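Local atomic coordinates of hypothetical protein TM1380 (Thermotoga maritima, PDB entry 1Z85), a protein that probably methylates the N3 position of a specific uridine in 16S ribosomal RNA, with S-adenosyl-L-methionine as methyl donor. Residues Y57-K62 with A71-V76; K81-K86 with G110-F115; K118-Q123 with S193-E198; D29-H34 with V134-A139. All blocks are in the same frame, centred on the assembly; numbering follows the deposited sequence.

Interaction 1: Y57-K62 with A71-V76; sequences YTCILK and AKIVKV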
loop_
_atom_site.group_PDB
_atom_site.type_symbol
_atom_site.label_atom_id
_atom_site.label_comp_id
_atom_site.label_asym_id
_atom_site.label_seq_id
_atom_site.Cartn_x
_atom_site.Cartn_y
_atom_site.Cartn_z
ATOM N N TYR B 57 -6.637 18.379 -23.513
ATOM C CA TYR B 57 -6.687 19.671 -24.191
ATOM C C TYR B 57 -5.435 20.498 -23.873
ATOM O O TYR B 57 -5.069 20.705 -22.715
ATOM C CB TYR B 57 -7.953 20.452 -23.808
ATOM C CG TYR B 57 -9.229 19.657 -23.990
ATOM C CD1 TYR B 57 -9.692 18.798 -22.982
ATOM C CD2 TYR B 57 -9.961 19.732 -25.173
ATOM C CE1 TYR B 57 -10.855 18.048 -23.155
ATOM C CE2 TYR B 57 -11.141 18.989 -25.351
ATOM C CZ TYR B 57 -11.576 18.152 -24.347
ATOM O OH TYR B 57 -12.723 17.423 -24.510
ATOM N N THR B 58 -4.760 20.945 -24.916
ATOM C CA THR B 58 -3.676 21.883 -24.771
ATOM C C THR B 58 -4.302 23.233 -25.025
ATOM O O THR B 58 -4.956 23.433 -26.054
ATOM C CB THR B 58 -2.573 21.576 -25.762
ATOM O OG1 THR B 58 -2.157 20.213 -25.573
ATOM C CG2 THR B 58 -1.380 22.533 -25.588
ATOM N N CYS B 59 -4.142 24.129 -24.054
ATOM C CA CYS B 59 -4.862 25.402 -24.023
ATOM C C CYS B 59 -3.959 26.587 -23.652
ATOM O O CYS B 59 -2.895 26.421 -23.046
ATOM C CB CYS B 59 -6.030 25.350 -23.018
ATOM S SG CYS B 59 -7.040 23.853 -23.025
ATOM N N ILE B 60 -4.401 27.777 -24.042
ATOM C CA ILE B 60 -3.796 29.024 -23.593
ATOM C C ILE B 60 -4.733 29.680 -22.572
ATOM O O ILE B 60 -5.889 29.972 -22.873
ATOM C CB ILE B 60 -3.528 29.987 -24.764
ATOM C CG1 ILE B 60 -2.807 29.244 -25.901
ATOM C CG2 ILE B 60 -2.733 31.205 -24.258
ATOM C CD1 ILE B 60 -2.166 30.144 -26.965
ATOM N N LEU B 61 -4.224 29.902 -21.365
ATOM C CA LEU B 61 -5.004 30.511 -20.281
ATOM C C LEU B 61 -5.371 31.941 -20.666
ATOM O O LEU B 61 -4.500 32.697 -21.117
ATOM C CB LEU B 61 -4.204 30.478 -18.963
ATOM C CG LEU B 61 -4.877 30.860 -17.634
ATOM C CD1 LEU B 61 -6.135 30.032 -17.382
ATOM C CD2 LEU B 61 -3.913 30.698 -16.444
ATOM N N LYS B 62 -6.654 32.295 -20.533
ATOM C CA LYS B 62 -7.123 33.666 -20.821
ATOM C C LYS B 62 -7.435 34.389 -19.516
ATOM O O LYS B 62 -6.880 35.451 -19.247
ATOM C CB LYS B 62 -8.386 33.680 -21.700
ATOM C CG LYS B 62 -8.304 32.922 -23.030
ATOM C CD LYS B 62 -9.688 32.836 -23.730
ATOM C CE LYS B 62 -10.807 32.312 -22.791
ATOM N NZ LYS B 62 -11.969 31.676 -23.495
ATOM N N ALA B 71 -9.624 28.831 -20.545
ATOM C CA ALA B 71 -8.473 28.765 -21.422
ATOM C C ALA B 71 -8.953 28.372 -22.799
ATOM O O ALA B 71 -9.910 27.606 -22.923
ATOM C CB ALA B 71 -7.455 27.752 -20.891
ATOM N N LYS B 72 -8.291 28.902 -23.824
ATOM C CA LYS B 72 -8.658 28.618 -25.197
ATOM C C LYS B 72 -7.975 27.303 -25.601
ATOM O O LYS B 72 -6.772 27.107 -25.350
ATOM C CB LYS B 72 -8.196 29.776 -26.097
ATOM C CG LYS B 72 -8.904 29.851 -27.426
ATOM C CD LYS B 72 -8.891 31.292 -27.982
ATOM C CE LYS B 72 -9.570 31.382 -29.332
ATOM N NZ LYS B 72 -9.201 30.188 -30.134
ATOM N N ILE B 73 -8.745 26.401 -26.209
ATOM C CA ILE B 73 -8.205 25.119 -26.732
ATOM C C ILE B 73 -7.378 25.364 -28.031
ATOM O O ILE B 73 -7.838 26.090 -28.907
ATOM C CB ILE B 73 -9.354 24.104 -27.092
ATOM C CG1 ILE B 73 -10.253 23.858 -25.886
ATOM C CG2 ILE B 73 -8.778 22.807 -27.665
ATOM C CD1 ILE B 73 -11.635 23.354 -26.234
ATOM N N VAL B 74 -6.170 24.780 -28.085
ATOM C CA VAL B 74 -5.316 24.738 -29.285
ATOM C C VAL B 74 -5.391 23.339 -29.882
ATOM O O VAL B 74 -5.624 23.185 -31.069
ATOM C CB VAL B 74 -3.814 25.006 -28.942
ATOM C CG1 VAL B 74 -2.912 24.858 -30.185
ATOM C CG2 VAL B 74 -3.633 26.363 -28.298
ATOM N N LYS B 75 -5.197 22.321 -29.039
ATOM C CA LYS B 75 -5.075 20.947 -29.518
ATOM C C LYS B 75 -5.883 20.032 -28.618
ATOM O O LYS B 75 -5.986 20.260 -27.401
ATOM C CB LYS B 75 -3.590 20.534 -29.570
ATOM C CG LYS B 75 -3.286 19.241 -30.354
ATOM C CD LYS B 75 -1.782 18.936 -30.394
ATOM C CE LYS B 75 -1.480 17.478 -30.814
ATOM N NZ LYS B 75 -1.289 17.323 -32.281
ATOM N N VAL B 76 -6.509 19.033 -29.229
ATOM C CA VAL B 76 -7.200 17.961 -28.503
ATOM C C VAL B 76 -6.568 16.649 -28.924
ATOM O O VAL B 76 -6.290 16.437 -30.124
ATOM C CB VAL B 76 -8.699 17.877 -28.866
ATOM C CG1 VAL B 76 -9.408 16.793 -28.018
ATOM C CG2 VAL B 76 -9.371 19.238 -28.711
HETATM O O HOH W 1 -4.002 18.174 -26.426
#
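T58 O is gripped by two backbone donors of the facing strand: V74 N lies 2.7 Å away in the carbonyl plane, K75 N 3.2 Å away and tilted 16° from it. In return T58 N donates to K75 O (2.9 Å), an oxygen that also takes a weak bond from a water held by T58 OG1. Beyond, K72 N donates to I60 O at 2.8 Å. Y57, C59, L61, A71, I73 and V76 share one face of the sheet. There the Y57 ring, its CG beside the backbone N (chi1 -52°), runs alongside V76 and brings CD2 to 3.6 Å from V76 CG2, while I73 CD1 sits 4.1 Å from Y57 CD2; Y57 OH bonds to D51. With an alanine at Y57, V76 and I73 would probably border a gap and D51 would lose its phenol partner. C59 CB meets A71 CB at 3.5 Å, and V26 and F28 of strand 25-28 pack against this pair. I60 CG1 touches V74 CG2 at 3.8 Å. The one-residue slip in register where V74 and K75 both face T58 is a classic beta bulge, set in the antiparallel hairpin of strands 55-64 and 69-78 in the PUA domain.

Interaction 2: K81-K86 with G110-F115; sequences KEPTEK and GVDEIF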
loop_
_atom_site.group_PDB
_atom_site.type_symbol
_atom_site.label_atom_id
_atom_site.label_comp_id
_atom_site.label_asym_id
_atom_site.label_seq_id
_atom_site.Cartn_x
_atom_site.Cartn_y
_atom_site.Cartn_z
ATOM N N LYS B 81 -9.792 5.411 -24.271
ATOM C CA LYS B 81 -11.184 5.066 -24.688
ATOM C C LYS B 81 -11.844 4.174 -23.638
ATOM O O LYS B 81 -11.146 3.620 -22.793
ATOM C CB LYS B 81 -11.245 4.443 -26.099
ATOM N N GLU B 82 -13.181 4.090 -23.660
ATOM C CA GLU B 82 -13.915 3.237 -22.725
ATOM C C GLU B 82 -13.472 1.805 -22.932
ATOM O O GLU B 82 -13.356 1.354 -24.066
ATOM C CB GLU B 82 -15.444 3.354 -22.884
ATOM N N PRO B 83 -13.205 1.080 -21.837
ATOM C CA PRO B 83 -12.745 -0.307 -21.984
ATOM C C PRO B 83 -13.916 -1.238 -22.310
ATOM O O PRO B 83 -15.046 -0.984 -21.885
ATOM C CB PRO B 83 -12.177 -0.621 -20.602
ATOM C CG PRO B 83 -13.032 0.173 -19.704
ATOM C CD PRO B 83 -13.357 1.457 -20.423
ATOM N N THR B 84 -13.638 -2.310 -23.047
ATOM C CA THR B 84 -14.653 -3.317 -23.343
ATOM C C THR B 84 -14.958 -4.172 -22.129
ATOM O O THR B 84 -16.116 -4.497 -21.910
ATOM C CB THR B 84 -14.242 -4.258 -24.465
ATOM O OG1 THR B 84 -13.159 -3.682 -25.194
ATOM C CG2 THR B 84 -15.432 -4.527 -25.384
ATOM N N GLU B 85 -13.950 -4.547 -21.339
ATOM C CA GLU B 85 -14.260 -5.228 -20.080
ATOM C C GLU B 85 -13.886 -4.425 -18.822
ATOM O O GLU B 85 -12.774 -3.939 -18.646
ATOM C CB GLU B 85 -13.819 -6.693 -20.118
ATOM C CG GLU B 85 -12.810 -7.207 -19.140
ATOM C CD GLU B 85 -12.510 -8.680 -19.452
ATOM O OE1 GLU B 85 -13.463 -9.386 -19.853
ATOM O OE2 GLU B 85 -11.335 -9.109 -19.340
ATOM N N LYS B 86 -14.887 -4.226 -17.984
ATOM C CA LYS B 86 -14.776 -3.287 -16.886
ATOM C C LYS B 86 -14.328 -4.021 -15.630
ATOM O O LYS B 86 -14.682 -5.185 -15.403
ATOM C CB LYS B 86 -16.095 -2.563 -16.601
ATOM C CG LYS B 86 -16.845 -2.016 -17.817
ATOM C CD LYS B 86 -16.927 -0.485 -17.868
ATOM C CE LYS B 86 -17.732 -0.015 -19.105
ATOM N NZ LYS B 86 -17.185 -0.529 -20.412
ATOM N N GLY B 110 -6.537 1.450 -11.876
ATOM C CA GLY B 110 -7.257 1.222 -13.114
ATOM C C GLY B 110 -8.676 0.682 -13.017
ATOM O O GLY B 110 -9.233 0.192 -14.001
ATOM N N VAL B 111 -9.289 0.778 -11.857
ATOM C CA VAL B 111 -10.710 0.467 -11.730
ATOM C C VAL B 111 -11.550 1.419 -12.591
ATOM O O VAL B 111 -11.279 2.625 -12.644
ATOM C CB VAL B 111 -11.145 0.517 -10.236
ATOM C CG1 VAL B 111 -12.629 0.466 -10.063
ATOM C CG2 VAL B 111 -10.441 -0.581 -9.435
ATOM N N ASP B 112 -12.541 0.849 -13.286
ATOM C CA ASP B 112 -13.453 1.592 -14.195
ATOM C C ASP B 112 -14.723 2.136 -13.538
ATOM O O ASP B 112 -15.185 3.200 -13.905
ATOM C CB ASP B 112 -13.850 0.698 -15.390
ATOM C CG ASP B 112 -12.652 0.275 -16.206
ATOM O OD1 ASP B 112 -11.916 1.141 -16.719
ATOM O OD2 ASP B 112 -12.401 -0.927 -16.291
ATOM N N GLU B 113 -15.265 1.405 -12.553
ATOM C CA GLU B 113 -16.471 1.820 -11.811
ATOM C C GLU B 113 -16.374 1.577 -10.308
ATOM O O GLU B 113 -16.024 0.488 -9.887
ATOM C CB GLU B 113 -17.718 1.083 -12.311
ATOM C CG GLU B 113 -17.908 1.187 -13.795
ATOM C CD GLU B 113 -19.321 1.655 -14.226
ATOM O OE1 GLU B 113 -20.145 2.157 -13.368
ATOM O OE2 GLU B 113 -19.557 1.544 -15.468
ATOM N N ILE B 114 -16.691 2.610 -9.522
ATOM C CA ILE B 114 -16.793 2.510 -8.066
ATOM C C ILE B 114 -18.298 2.526 -7.668
ATOM O O ILE B 114 -19.090 3.343 -8.166
ATOM C CB ILE B 114 -16.076 3.679 -7.421
ATOM C CG1 ILE B 114 -14.661 3.785 -8.003
ATOM C CG2 ILE B 114 -16.080 3.545 -5.894
ATOM C CD1 ILE B 114 -13.867 4.941 -7.472
ATOM N N PHE B 115 -18.665 1.602 -6.783
ATOM C CA PHE B 115 -20.024 1.477 -6.248
ATOM C C PHE B 115 -19.942 1.612 -4.741
ATOM O O PHE B 115 -19.237 0.853 -4.061
ATOM C CB PHE B 115 -20.674 0.147 -6.622
ATOM C CG PHE B 115 -20.946 0.000 -8.084
ATOM C CD1 PHE B 115 -22.136 0.431 -8.627
ATOM C CD2 PHE B 115 -19.988 -0.565 -8.940
ATOM C CE1 PHE B 115 -22.383 0.291 -9.986
ATOM C CE2 PHE B 115 -20.200 -0.669 -10.294
ATOM C CZ PHE B 115 -21.404 -0.267 -10.836
#
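The flat carboxylate of D112 carries the pyrrolidine ring of P83 over one face, with P83 CG 3.3 Å from D112 OD1 and 3.5 Å from D112 CG. From the same side, but nearer the carboxylate plane, K86 CA comes to 3.4 Å from D112 OD2. P83 and D112 run antiparallel beside one another, and the K86 chain lies square across D112, its CB and CD both close to D112 CB. Farther out, K86 CD lies 4.1 Å from E113 OE2. Bends at chi2 (-114°) and chi4 (-56°) curl the lysine back over its own loop, where K86 NZ donates to P83 O at 2.6 Å, almost straight on to the carbonyl. The ammonium thus stays 6.3 Å from D112 OD2 and 5.9 Å from E113 OE2. D112 OD2 is instead held by the L87 backbone N and by a salt bridge to K233, which also bonds to E85 O. The loop leading into strand 87-92 is in this way laid against the start of neighbouring strand 113-117 in the parallel sheet of the methyltransferase domain. Across the two segments the carboxylates meet carbon atoms, and the lysine probably contributes only a longer-range attraction to them.

Interaction 3: K118-Q123 with S193-E198; sequences KFERSQ and SEKERE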
loop_
_atom_site.group_PDB
_atom_site.type_symbol
_atom_site.label_atom_id
_atom_site.label_comp_id
_atom_site.label_asym_id
_atom_site.label_seq_id
_atom_site.Cartn_x
_atom_site.Cartn_y
_atom_site.Cartn_z
ATOM N N LYS B 118 -23.492 0.897 1.749
ATOM C CA LYS B 118 -23.528 0.949 3.184
ATOM C C LYS B 118 -23.895 -0.464 3.727
ATOM O O LYS B 118 -25.061 -0.925 3.683
ATOM C CB LYS B 118 -24.549 2.011 3.601
ATOM C CG LYS B 118 -24.560 2.471 5.091
ATOM C CD LYS B 118 -26.033 2.956 5.396
ATOM C CE LYS B 118 -26.213 3.774 6.684
ATOM N NZ LYS B 118 -27.308 4.842 6.575
ATOM N N PHE B 119 -22.889 -1.152 4.257
ATOM C CA PHE B 119 -23.098 -2.514 4.795
ATOM C C PHE B 119 -23.877 -2.394 6.080
ATOM O O PHE B 119 -23.960 -1.290 6.650
ATOM C CB PHE B 119 -21.766 -3.234 4.986
ATOM C CG PHE B 119 -21.088 -3.601 3.676
ATOM C CD1 PHE B 119 -20.331 -2.659 2.967
ATOM C CD2 PHE B 119 -21.216 -4.861 3.145
ATOM C CE1 PHE B 119 -19.731 -2.968 1.768
ATOM C CE2 PHE B 119 -20.602 -5.184 1.943
ATOM C CZ PHE B 119 -19.856 -4.232 1.252
ATOM N N GLU B 120 -24.452 -3.510 6.544
ATOM C CA GLU B 120 -25.396 -3.473 7.666
ATOM C C GLU B 120 -24.764 -2.930 8.951
ATOM O O GLU B 120 -25.415 -2.238 9.727
ATOM C CB GLU B 120 -26.061 -4.856 7.898
ATOM C CG GLU B 120 -27.180 -5.172 6.873
ATOM C CD GLU B 120 -27.732 -6.632 6.870
ATOM O OE1 GLU B 120 -27.316 -7.514 7.681
ATOM O OE2 GLU B 120 -28.609 -6.889 6.003
ATOM N N ARG B 121 -23.487 -3.214 9.171
ATOM C CA ARG B 121 -22.819 -2.730 10.381
ATOM C C ARG B 121 -22.297 -1.291 10.371
ATOM O O ARG B 121 -21.741 -0.863 11.386
ATOM C CB ARG B 121 -21.701 -3.693 10.756
ATOM C CG ARG B 121 -22.280 -4.993 11.296
ATOM C CD ARG B 121 -21.218 -5.950 11.634
ATOM N NE ARG B 121 -21.761 -7.260 11.986
ATOM C CZ ARG B 121 -20.994 -8.306 12.268
ATOM N NH1 ARG B 121 -19.679 -8.187 12.230
ATOM N NH2 ARG B 121 -21.531 -9.470 12.576
ATOM N N SER B 122 -22.481 -0.556 9.272
ATOM C CA SER B 122 -22.029 0.852 9.171
ATOM C C SER B 122 -23.205 1.782 9.308
ATOM O O SER B 122 -24.253 1.488 8.784
ATOM C CB SER B 122 -21.413 1.137 7.829
ATOM O OG SER B 122 -21.041 2.498 7.679
ATOM N N GLN B 123 -23.016 2.907 10.001
ATOM C CA GLN B 123 -24.023 3.964 9.995
ATOM C C GLN B 123 -23.555 5.194 9.277
ATOM O O GLN B 123 -24.109 6.228 9.456
ATOM C CB GLN B 123 -24.422 4.351 11.418
ATOM C CG GLN B 123 -24.717 3.206 12.325
ATOM C CD GLN B 123 -25.128 3.694 13.699
ATOM O OE1 GLN B 123 -24.908 3.023 14.700
ATOM N NE2 GLN B 123 -25.674 4.886 13.754
ATOM N N SER B 193 -22.257 -8.913 8.226
ATOM C CA SER B 193 -23.256 -9.553 9.058
ATOM C C SER B 193 -23.400 -10.946 8.482
ATOM O O SER B 193 -22.772 -11.265 7.464
ATOM C CB SER B 193 -24.578 -8.788 8.998
ATOM O OG SER B 193 -25.142 -8.856 7.703
ATOM N N GLU B 194 -24.192 -11.781 9.136
ATOM C CA GLU B 194 -24.391 -13.153 8.700
ATOM C C GLU B 194 -25.282 -13.230 7.456
ATOM O O GLU B 194 -25.127 -14.124 6.629
ATOM C CB GLU B 194 -24.992 -14.000 9.837
ATOM C CG GLU B 194 -23.981 -14.424 10.917
ATOM N N LYS B 195 -26.232 -12.317 7.350
ATOM C CA LYS B 195 -27.045 -12.194 6.159
ATOM C C LYS B 195 -26.160 -11.846 4.966
ATOM O O LYS B 195 -26.262 -12.472 3.925
ATOM C CB LYS B 195 -28.076 -11.097 6.353
ATOM C CG LYS B 195 -29.495 -11.492 5.998
ATOM C CD LYS B 195 -30.491 -10.372 6.381
ATOM C CE LYS B 195 -31.385 -10.731 7.585
ATOM N NZ LYS B 195 -32.683 -9.971 7.517
ATOM N N GLU B 196 -25.294 -10.839 5.121
ATOM C CA GLU B 196 -24.393 -10.431 4.041
ATOM C C GLU B 196 -23.483 -11.586 3.628
ATOM O O GLU B 196 -23.215 -11.802 2.452
ATOM C CB GLU B 196 -23.553 -9.202 4.457
ATOM C CG GLU B 196 -24.396 -7.915 4.649
ATOM C CD GLU B 196 -23.668 -6.758 5.287
ATOM O OE1 GLU B 196 -22.787 -7.000 6.137
ATOM O OE2 GLU B 196 -24.019 -5.593 4.940
ATOM N N ARG B 197 -22.990 -12.319 4.608
ATOM C CA ARG B 197 -22.034 -13.380 4.347
ATOM C C ARG B 197 -22.698 -14.509 3.579
ATOM O O ARG B 197 -22.135 -15.014 2.633
ATOM C CB ARG B 197 -21.478 -13.889 5.657
ATOM C CG ARG B 197 -20.142 -14.564 5.521
ATOM C CD ARG B 197 -19.574 -14.944 6.914
ATOM N NE ARG B 197 -18.827 -13.826 7.478
ATOM C CZ ARG B 197 -17.637 -13.455 7.035
ATOM N NH1 ARG B 197 -17.073 -14.107 6.021
ATOM N NH2 ARG B 197 -17.018 -12.415 7.582
ATOM N N GLU B 198 -23.902 -14.896 3.971
ATOM C CA GLU B 198 -24.642 -15.919 3.240
ATOM C C GLU B 198 -24.864 -15.479 1.816
ATOM O O GLU B 198 -24.655 -16.246 0.904
ATOM C CB GLU B 198 -26.001 -16.242 3.899
HETATM O O HOH W 2 -21.750 -5.425 7.797
#
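E120 of the type I turn F119-S122 meets both residues of the capping box, S193 and E196, that starts helix 194-201. Within the box, S193 N donates to E196 OE1 on its anti side (2.9 Å), and E196 N returns a longer bond to S193 OG (3.3 Å). The serine hydroxyl donates to E120 OE1 at 2.6 Å, from above the carboxylate plane (48° out of it). With CG anti to the carbonyl carbon (chi1 -67°) and the chain extended beyond it, E196 carries its carboxylate across to the turn, where OE2 accepts from E120 N on its syn side at 2.7 Å. A water completes the set, donating to E196 OE1 (2.5 Å) and accepting from R121 N (3.1 Å). Two backbone N-H groups and a water therefore satisfy both oxygens of this buried group. It stands at the edge of the F119 ring, OE2 3.4 Å from CD2, with the two planes 78° apart. Replacing E196 by an alanine would probably leave E120 N and S193 N without their acceptors and loosen the turn from the helix start. The E120 carboxylate stacks nearly parallel with that of E196, while F119 also packs on P188. R121 NH1 bonds to G190 O in the segment leading to the helix, and one face of its guanidinium lies over S193, NH2 3.9 Å from S193 CA.

Interaction 4: D29-H34 with V134-A139; sequences DEREAH and VVREAA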
loop_
_atom_site.group_PDB
_atom_site.type_symbol
_atom_site.label_atom_id
_atom_site.label_comp_id
_atom_site.label_asym_id
_atom_site.label_seq_id
_atom_site.Cartn_x
_atom_site.Cartn_y
_atom_site.Cartn_z
ATOM N N ASP B 29 -13.609 25.374 -12.488
ATOM C CA ASP B 29 -14.288 25.800 -11.265
ATOM C C ASP B 29 -13.336 26.426 -10.230
ATOM O O ASP B 29 -12.133 26.613 -10.496
ATOM C CB ASP B 29 -15.113 24.645 -10.670
ATOM C CG ASP B 29 -14.259 23.502 -10.113
ATOM O OD1 ASP B 29 -13.013 23.566 -10.155
ATOM O OD2 ASP B 29 -14.860 22.530 -9.606
ATOM N N GLU B 30 -13.877 26.778 -9.063
ATOM C CA GLU B 30 -13.098 27.539 -8.072
ATOM C C GLU B 30 -11.917 26.748 -7.567
ATOM O O GLU B 30 -10.846 27.286 -7.348
ATOM C CB GLU B 30 -13.954 27.941 -6.881
ATOM C CG GLU B 30 -13.154 28.645 -5.787
ATOM C CD GLU B 30 -14.019 29.367 -4.788
ATOM O OE1 GLU B 30 -15.270 29.394 -4.957
ATOM O OE2 GLU B 30 -13.433 29.908 -3.821
ATOM N N ARG B 31 -12.142 25.455 -7.380
ATOM C CA ARG B 31 -11.128 24.548 -6.903
ATOM C C ARG B 31 -9.914 24.565 -7.808
ATOM O O ARG B 31 -8.801 24.673 -7.318
ATOM C CB ARG B 31 -11.724 23.151 -6.799
ATOM C CG ARG B 31 -10.712 22.040 -6.655
ATOM C CD ARG B 31 -11.406 20.755 -6.271
ATOM N NE ARG B 31 -11.888 20.888 -4.917
ATOM C CZ ARG B 31 -11.245 20.473 -3.825
ATOM N NH1 ARG B 31 -10.074 19.823 -3.888
ATOM N NH2 ARG B 31 -11.816 20.676 -2.648
ATOM N N GLU B 32 -10.125 24.488 -9.121
ATOM C CA GLU B 32 -9.002 24.495 -10.074
ATOM C C GLU B 32 -8.296 25.833 -10.115
ATOM O O GLU B 32 -7.070 25.867 -10.190
ATOM C CB GLU B 32 -9.422 24.149 -11.512
ATOM C CG GLU B 32 -9.878 22.737 -11.749
ATOM C CD GLU B 32 -8.882 21.667 -11.277
ATOM O OE1 GLU B 32 -7.828 21.475 -11.939
ATOM O OE2 GLU B 32 -9.176 21.020 -10.242
ATOM N N ALA B 33 -9.049 26.928 -10.093
ATOM C CA ALA B 33 -8.421 28.246 -10.131
ATOM C C ALA B 33 -7.472 28.457 -8.950
ATOM O O ALA B 33 -6.444 29.120 -9.103
ATOM C CB ALA B 33 -9.464 29.358 -10.185
ATOM N N HIS B 34 -7.822 27.934 -7.777
ATOM C CA HIS B 34 -6.933 28.010 -6.621
ATOM C C HIS B 34 -5.651 27.221 -6.853
ATOM O O HIS B 34 -4.587 27.645 -6.435
ATOM C CB HIS B 34 -7.617 27.496 -5.347
ATOM C CG HIS B 34 -6.737 27.538 -4.130
ATOM N ND1 HIS B 34 -6.205 26.402 -3.552
ATOM C CD2 HIS B 34 -6.272 28.581 -3.402
ATOM C CE1 HIS B 34 -5.467 26.741 -2.512
ATOM N NE2 HIS B 34 -5.493 28.057 -2.397
ATOM N N VAL B 134 -12.414 13.498 -4.849
ATOM C CA VAL B 134 -11.285 12.649 -4.471
ATOM C C VAL B 134 -10.811 11.974 -5.749
ATOM O O VAL B 134 -9.616 11.884 -6.001
ATOM C CB VAL B 134 -11.688 11.540 -3.423
ATOM C CG1 VAL B 134 -10.518 10.601 -3.166
ATOM C CG2 VAL B 134 -12.119 12.130 -2.101
ATOM N N VAL B 135 -11.756 11.469 -6.540
ATOM C CA VAL B 135 -11.445 10.912 -7.871
ATOM C C VAL B 135 -10.725 11.906 -8.799
ATOM O O VAL B 135 -9.691 11.612 -9.400
ATOM C CB VAL B 135 -12.749 10.438 -8.561
ATOM C CG1 VAL B 135 -12.512 10.203 -10.048
ATOM C CG2 VAL B 135 -13.273 9.192 -7.845
ATOM N N ARG B 136 -11.272 13.095 -8.903
ATOM C CA ARG B 136 -10.644 14.125 -9.709
ATOM C C ARG B 136 -9.199 14.353 -9.253
ATOM O O ARG B 136 -8.295 14.361 -10.042
ATOM C CB ARG B 136 -11.450 15.410 -9.594
ATOM C CG ARG B 136 -10.899 16.530 -10.421
ATOM C CD ARG B 136 -11.041 17.869 -9.741
ATOM N NE ARG B 136 -12.442 18.234 -9.685
ATOM C CZ ARG B 136 -12.915 19.476 -9.720
ATOM N NH1 ARG B 136 -12.109 20.542 -9.815
ATOM N NH2 ARG B 136 -14.229 19.642 -9.672
ATOM N N GLU B 137 -8.985 14.590 -7.971
ATOM C CA GLU B 137 -7.654 15.004 -7.527
ATOM C C GLU B 137 -6.679 13.863 -7.737
ATOM O O GLU B 137 -5.586 14.088 -8.198
ATOM C CB GLU B 137 -7.655 15.488 -6.059
ATOM C CG GLU B 137 -8.458 16.829 -5.820
ATOM C CD GLU B 137 -7.897 18.077 -6.565
ATOM O OE1 GLU B 137 -6.886 17.987 -7.291
ATOM O OE2 GLU B 137 -8.471 19.168 -6.429
ATOM N N ALA B 138 -7.098 12.639 -7.442
ATOM C CA ALA B 138 -6.260 11.443 -7.707
ATOM C C ALA B 138 -5.928 11.245 -9.183
ATOM O O ALA B 138 -4.771 11.010 -9.556
ATOM C CB ALA B 138 -6.934 10.184 -7.163
ATOM N N ALA B 139 -6.931 11.319 -10.031
ATOM C CA ALA B 139 -6.726 11.212 -11.467
ATOM C C ALA B 139 -5.776 12.285 -11.987
ATOM O O ALA B 139 -4.929 11.996 -12.816
ATOM C CB ALA B 139 -8.090 11.300 -12.167
#
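D29 holds CG between its backbone N and carbonyl carbon (chi1 68°), while R136 sends CG anti to its own N (chi1 -179°) and bends at chi2 and chi3, so that carboxylate and guanidinium meet between the two helices. The result is a salt-bridge network of D29, E32 and R136 that ties helix 30-38 of the PUA domain to helix 128-142 of the methyltransferase domain; the axes of segments 30-34 and 134-139 approach only to 12.9 Å, and long side chains rather than backbones span the interface. R136 grips D29 end-on, NH1 to OD1 at 3.2 Å and NH2 to OD2 at 3.0 Å, both on the syn sides and in the guanidinium plane, with the flat groups turned only 24° from each other. R136 NH1 gives another bond to E32 OE2 (3.0 Å), on that oxygen's anti side. Alongside, R31 NH1 donates almost straight to E137 OE2 at 3.1 Å, in the guanidinium plane of R31. The R31 chain runs counter to R136 and lays its CD 3.6 Å from R136 NH1, over one guanidinium face. The E32 and E137 carboxylates come near each other, and K140 makes a salt bridge to each, which probably eases their repulsion; E32 OE1 accepts from Y18 N. D29 is also the N-cap of helix 30-38: E32 N reaches D29 OD1 at 3.2 Å, from the face of the carboxylate opposite to R136 NH1.

Interaction 1 lies in the PUA domain, 2 and 3 in the methyltransferase domain, and interaction 4 bridges the two. Interaction 1 is partly buried and relies on backbone bonds with an apolar face; interaction 3, also partly buried, joins loop and helix through carboxylates that accept main-chain and hydroxyl protons. Interactions 2 and 4 are surface contacts of contrasting kind: carbon against carboxylate in one, direct ion pairs in the other. Residues 110-115 of interaction 2 run on towards the turn of interaction 3, although the centres of interactions 2 and 3 are about 26 Å apart. Interactions 1 and 3 lie on opposite sides of the chain's centre, about 48 Å between centres.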